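Long-range contact in UDP-N-acetylglucosamine 2-epimerase (Methanocaldococcus jannaschii, PDB 4NES), which probably catalyses the reversible C-2 epimerization of UDP-N-acetylglucosamine to UDP-N-acetylmannosamine, the activated donor of ManNAc residues: residues 223-232 with 327-338. Sequence-based numbering, arbitrary orientation.
Sequences EGIFEIIEIY and KEKLIKAVEIML
Glu223 and Glu227, one turn apart on helix 215-232, reach the ammonium of Lys327 at the start of helix 327-338. The charge pairing rests on Lys327 NZ and Glu227 OE1, 2.8 Å apart. Glu223 OE1 and Lys327 NZ are modelled too close together, so both places are less sure and the part of Glu223 in the network is doubtful. Between the two glutamates comes Gly224. Its CA meets Lys327 CB at 3.9 Å, and a CB modelled on it would clash with Leu330 CD2. Here the helices come close; the axes of the two short segments cross at -36°. Ile228 sends CD1 across Leu330, 3.6 Å from Leu330 CG, and the same methyl touches Val334 CG2. Ile231 CD1 meets Ile331 CD1 tip to tip at 3.7 Å. Ile331 is a knob among Glu227, Ile228, Ile231 and Tyr232. Tyr232 fills a hole made by Ile331, Val334, Glu335 and Leu338. Val334 CG1 lies over the ring centre, 3.5 Å from the Tyr232 centroid, in a CH-pi contact. CG1 is anti to the Val334 backbone N (chi1 170°), which points this methyl at the ring. Ile231 CG2 covers the opposite face near the rim. Tyr232 OH donates to Ile331 O at 2.6 Å, tilted 34° from the carbonyl plane. A phenylalanine in place of Tyr232 would probably leave Ile331 O without this donor. Ile228 and Val334 touch Phe202 of strand 201-205, and Leu330 touches Ile303 of strand 302-304, so both helices pack on the parallel sheet of one GT-B Rossmann-like domain. Ile228, Leu330 and Val334 thus make the sheet-facing apolar seam, with Ile231-Ile331 on the more exposed side.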
loop_
_atom_site.group_PDB
_atom_site.type_symbol
_atom_site.label_atom_id
_atom_site.label_comp_id
_atom_site.label_asym_id
_atom_site.label_seq_id
_atom_site.Cartn_x
_atom_site.Cartn_y
_atom_site.Cartn_z
ATOM N N GLU A 223 21.062 -27.377 -11.007
ATOM C CA GLU A 223 21.401 -28.188 -12.180
ATOM C C GLU A 223 22.154 -27.340 -13.193
ATOM O O GLU A 223 23.185 -27.753 -13.727
ATOM C CB GLU A 223 20.126 -28.727 -12.838
ATOM C CG GLU A 223 20.139 -30.206 -13.205
ATOM C CD GLU A 223 20.933 -30.530 -14.461
ATOM O OE1 GLU A 223 20.306 -30.949 -15.458
ATOM O OE2 GLU A 223 22.175 -30.391 -14.448
ATOM N N GLY A 224 21.631 -26.144 -13.450
ATOM C CA GLY A 224 22.267 -25.208 -14.357
ATOM C C GLY A 224 23.688 -24.863 -13.953
ATOM O O GLY A 224 24.581 -24.819 -14.796
ATOM N N ILE A 225 23.906 -24.618 -12.664
ATOM C CA ILE A 225 25.245 -24.300 -12.186
ATOM C C ILE A 225 26.192 -25.498 -12.347
ATOM O O ILE A 225 27.323 -25.334 -12.799
ATOM C CB ILE A 225 25.232 -23.814 -10.724
ATOM C CG1 ILE A 225 24.416 -22.519 -10.597
ATOM C CG2 ILE A 225 26.653 -23.604 -10.226
ATOM C CD1 ILE A 225 24.993 -21.339 -11.372
ATOM N N PHE A 226 25.725 -26.694 -11.993
ATOM C CA PHE A 226 26.515 -27.913 -12.179
ATOM C C PHE A 226 26.954 -28.061 -13.641
ATOM O O PHE A 226 28.079 -28.472 -13.929
ATOM C CB PHE A 226 25.683 -29.133 -11.787
ATOM C CG PHE A 226 25.801 -29.529 -10.341
ATOM C CD1 PHE A 226 25.478 -28.642 -9.327
ATOM C CD2 PHE A 226 26.196 -30.815 -9.998
ATOM C CE1 PHE A 226 25.574 -29.020 -7.998
ATOM C CE2 PHE A 226 26.296 -31.195 -8.668
ATOM C CZ PHE A 226 25.981 -30.298 -7.670
ATOM N N GLU A 227 26.058 -27.711 -14.558
ATOM C CA GLU A 227 26.326 -27.853 -15.982
ATOM C C GLU A 227 27.329 -26.825 -16.515
ATOM O O GLU A 227 28.191 -27.167 -17.330
ATOM C CB GLU A 227 25.017 -27.775 -16.756
ATOM C CG GLU A 227 24.986 -28.610 -18.003
ATOM C CD GLU A 227 23.579 -28.847 -18.471
ATOM O OE1 GLU A 227 22.879 -29.663 -17.837
ATOM O OE2 GLU A 227 23.171 -28.214 -19.464
ATOM N N ILE A 228 27.198 -25.573 -16.069
ATOM C CA ILE A 228 28.165 -24.519 -16.384
ATOM C C ILE A 228 29.574 -24.969 -16.047
ATOM O O ILE A 228 30.506 -24.799 -16.828
ATOM C CB ILE A 228 27.903 -23.245 -15.534
ATOM C CG1 ILE A 228 26.771 -22.412 -16.108
ATOM C CG2 ILE A 228 29.162 -22.379 -15.424
ATOM C CD1 ILE A 228 26.594 -21.114 -15.346
ATOM N N ILE A 229 29.711 -25.532 -14.851
ATOM C CA ILE A 229 30.985 -25.993 -14.342
ATOM C C ILE A 229 31.604 -27.050 -15.262
ATOM O O ILE A 229 32.792 -27.004 -15.571
ATOM C CB ILE A 229 30.800 -26.574 -12.936
ATOM C CG1 ILE A 229 30.388 -25.471 -11.955
ATOM C CG2 ILE A 229 32.065 -27.287 -12.484
ATOM C CD1 ILE A 229 29.864 -25.993 -10.635
ATOM N N GLU A 230 30.785 -27.994 -15.706
ATOM C CA GLU A 230 31.261 -29.090 -16.542
ATOM C C GLU A 230 31.595 -28.636 -17.957
ATOM O O GLU A 230 32.571 -29.091 -18.551
ATOM C CB GLU A 230 30.203 -30.186 -16.582
ATOM C CG GLU A 230 30.007 -30.867 -15.244
ATOM C CD GLU A 230 28.656 -31.536 -15.120
ATOM O OE1 GLU A 230 27.870 -31.487 -16.091
ATOM O OE2 GLU A 230 28.379 -32.101 -14.040
ATOM N N ILE A 231 30.780 -27.736 -18.494
ATOM C CA ILE A 231 30.941 -27.294 -19.873
ATOM C C ILE A 231 32.092 -26.305 -20.021
ATOM O O ILE A 231 32.875 -26.391 -20.968
ATOM C CB ILE A 231 29.628 -26.686 -20.414
ATOM C CG1 ILE A 231 28.601 -27.797 -20.646
ATOM C CG2 ILE A 231 29.863 -25.901 -21.696
ATOM C CD1 ILE A 231 27.239 -27.291 -21.050
ATOM N N TYR A 232 32.208 -25.383 -19.067
ATOM C CA TYR A 232 33.191 -24.309 -19.166
ATOM C C TYR A 232 34.417 -24.495 -18.272
ATOM O O TYR A 232 35.361 -23.703 -18.341
ATOM C CB TYR A 232 32.516 -22.958 -18.902
ATOM C CG TYR A 232 31.449 -22.632 -19.920
ATOM C CD1 TYR A 232 31.792 -22.157 -21.179
ATOM C CD2 TYR A 232 30.105 -22.822 -19.635
ATOM C CE1 TYR A 232 30.828 -21.868 -22.120
ATOM C CE2 TYR A 232 29.127 -22.533 -20.576
ATOM C CZ TYR A 232 29.499 -22.054 -21.817
ATOM O OH TYR A 232 28.542 -21.767 -22.761
ATOM N N LYS A 327 18.266 -23.850 -18.055
ATOM C CA LYS A 327 19.690 -24.170 -18.103
ATOM C C LYS A 327 20.287 -23.967 -19.493
ATOM O O LYS A 327 21.453 -23.611 -19.619
ATOM C CB LYS A 327 20.000 -25.559 -17.516
ATOM C CG LYS A 327 19.755 -26.750 -18.414
ATOM C CD LYS A 327 19.987 -28.034 -17.618
ATOM C CE LYS A 327 19.770 -29.275 -18.460
ATOM N NZ LYS A 327 20.168 -30.500 -17.707
ATOM N N GLU A 328 19.484 -24.171 -20.535
ATOM C CA GLU A 328 19.974 -23.969 -21.894
ATOM C C GLU A 328 20.230 -22.480 -22.141
ATOM O O GLU A 328 21.229 -22.108 -22.760
ATOM C CB GLU A 328 18.979 -24.512 -22.921
ATOM C CG GLU A 328 18.287 -25.799 -22.505
ATOM C CD GLU A 328 19.164 -27.027 -22.642
ATOM O OE1 GLU A 328 19.989 -27.083 -23.575
ATOM O OE2 GLU A 328 19.007 -27.943 -21.820
ATOM N N LYS A 329 19.332 -21.632 -21.647
ATOM C CA LYS A 329 19.534 -20.190 -21.743
ATOM C C LYS A 329 20.775 -19.787 -20.957
ATOM O O LYS A 329 21.530 -18.914 -21.381
ATOM C CB LYS A 329 18.321 -19.421 -21.221
ATOM C CG LYS A 329 17.123 -19.371 -22.172
ATOM C CD LYS A 329 16.074 -18.392 -21.654
ATOM C CE LYS A 329 14.895 -18.249 -22.610
ATOM N NZ LYS A 329 13.955 -19.397 -22.531
ATOM N N LEU A 330 20.984 -20.433 -19.813
ATOM C CA LEU A 330 22.153 -20.139 -18.988
ATOM C C LEU A 330 23.443 -20.520 -19.712
ATOM O O LEU A 330 24.407 -19.756 -19.731
ATOM C CB LEU A 330 22.047 -20.859 -17.646
ATOM C CG LEU A 330 23.264 -20.778 -16.730
ATOM C CD1 LEU A 330 23.570 -19.339 -16.353
ATOM C CD2 LEU A 330 23.008 -21.616 -15.485
ATOM N N ILE A 331 23.456 -21.698 -20.327
ATOM C CA ILE A 331 24.640 -22.146 -21.049
ATOM C C ILE A 331 24.997 -21.194 -22.192
ATOM O O ILE A 331 26.157 -20.802 -22.338
ATOM C CB ILE A 331 24.473 -23.591 -21.576
ATOM C CG1 ILE A 331 24.375 -24.571 -20.405
ATOM C CG2 ILE A 331 25.630 -23.972 -22.489
ATOM C CD1 ILE A 331 25.536 -24.477 -19.424
ATOM N N LYS A 332 24.001 -20.812 -22.984
ATOM C CA LYS A 332 24.234 -19.906 -24.105
ATOM C C LYS A 332 24.694 -18.535 -23.616
ATOM O O LYS A 332 25.602 -17.933 -24.194
ATOM C CB LYS A 332 22.977 -19.752 -24.958
ATOM C CG LYS A 332 23.122 -18.744 -26.096
ATOM C CD LYS A 332 24.191 -19.174 -27.098
ATOM C CE LYS A 332 24.225 -18.245 -28.304
ATOM N NZ LYS A 332 25.034 -18.811 -29.420
ATOM N N ALA A 333 24.069 -18.053 -22.547
ATOM C CA ALA A 333 24.438 -16.763 -21.968
ATOM C C ALA A 333 25.888 -16.715 -21.483
ATOM O O ALA A 333 26.555 -15.687 -21.618
ATOM C CB ALA A 333 23.495 -16.408 -20.840
ATOM N N VAL A 334 26.373 -17.810 -20.907
ATOM C CA VAL A 334 27.758 -17.859 -20.459
ATOM C C VAL A 334 28.700 -17.694 -21.647
ATOM O O VAL A 334 29.664 -16.933 -21.582
ATOM C CB VAL A 334 28.063 -19.151 -19.672
ATOM C CG1 VAL A 334 29.550 -19.290 -19.423
ATOM C CG2 VAL A 334 27.308 -19.159 -18.350
ATOM N N GLU A 335 28.407 -18.390 -22.744
ATOM C CA GLU A 335 29.212 -18.253 -23.952
ATOM C C GLU A 335 29.221 -16.812 -24.462
ATOM O O GLU A 335 30.279 -16.262 -24.769
ATOM C CB GLU A 335 28.705 -19.191 -25.048
ATOM C CG GLU A 335 29.594 -19.229 -26.277
ATOM C CD GLU A 335 29.103 -20.218 -27.312
ATOM O OE1 GLU A 335 29.909 -21.057 -27.766
ATOM O OE2 GLU A 335 27.909 -20.151 -27.674
ATOM N N ILE A 336 28.041 -16.206 -24.540
ATOM C CA ILE A 336 27.904 -14.831 -25.007
ATOM C C ILE A 336 28.695 -13.883 -24.112
ATOM O O ILE A 336 29.470 -13.058 -24.596
ATOM C CB ILE A 336 26.423 -14.403 -25.032
ATOM C CG1 ILE A 336 25.644 -15.243 -26.055
ATOM C CG2 ILE A 336 26.285 -12.913 -25.332
ATOM C CD1 ILE A 336 24.140 -15.072 -25.977
HETATM N N MSE A 337 28.514 -14.019 -22.804
HETATM C CA MSE A 337 29.132 -13.086 -21.865
HETATM C C MSE A 337 30.640 -13.294 -21.697
HETATM O O MSE A 337 31.368 -12.347 -21.408
HETATM C CB MSE A 337 28.410 -13.140 -20.520
HETATM C CG MSE A 337 26.999 -12.584 -20.577
HETATM SE SE MSE A 337 26.960 -10.848 -21.477
HETATM C CE MSE A 337 25.805 -9.905 -20.244
ATOM N N LEU A 338 31.105 -14.525 -21.889
ATOM C CA LEU A 338 32.535 -14.834 -21.855
ATOM C C LEU A 338 33.294 -14.103 -22.965
ATOM O O LEU A 338 34.479 -13.793 -22.822
ATOM C CB LEU A 338 32.744 -16.343 -22.007
ATOM C CG LEU A 338 33.386 -17.155 -20.883
ATOM C CD1 LEU A 338 33.310 -16.444 -19.542
ATOM C CD2 LEU A 338 32.738 -18.528 -20.806
#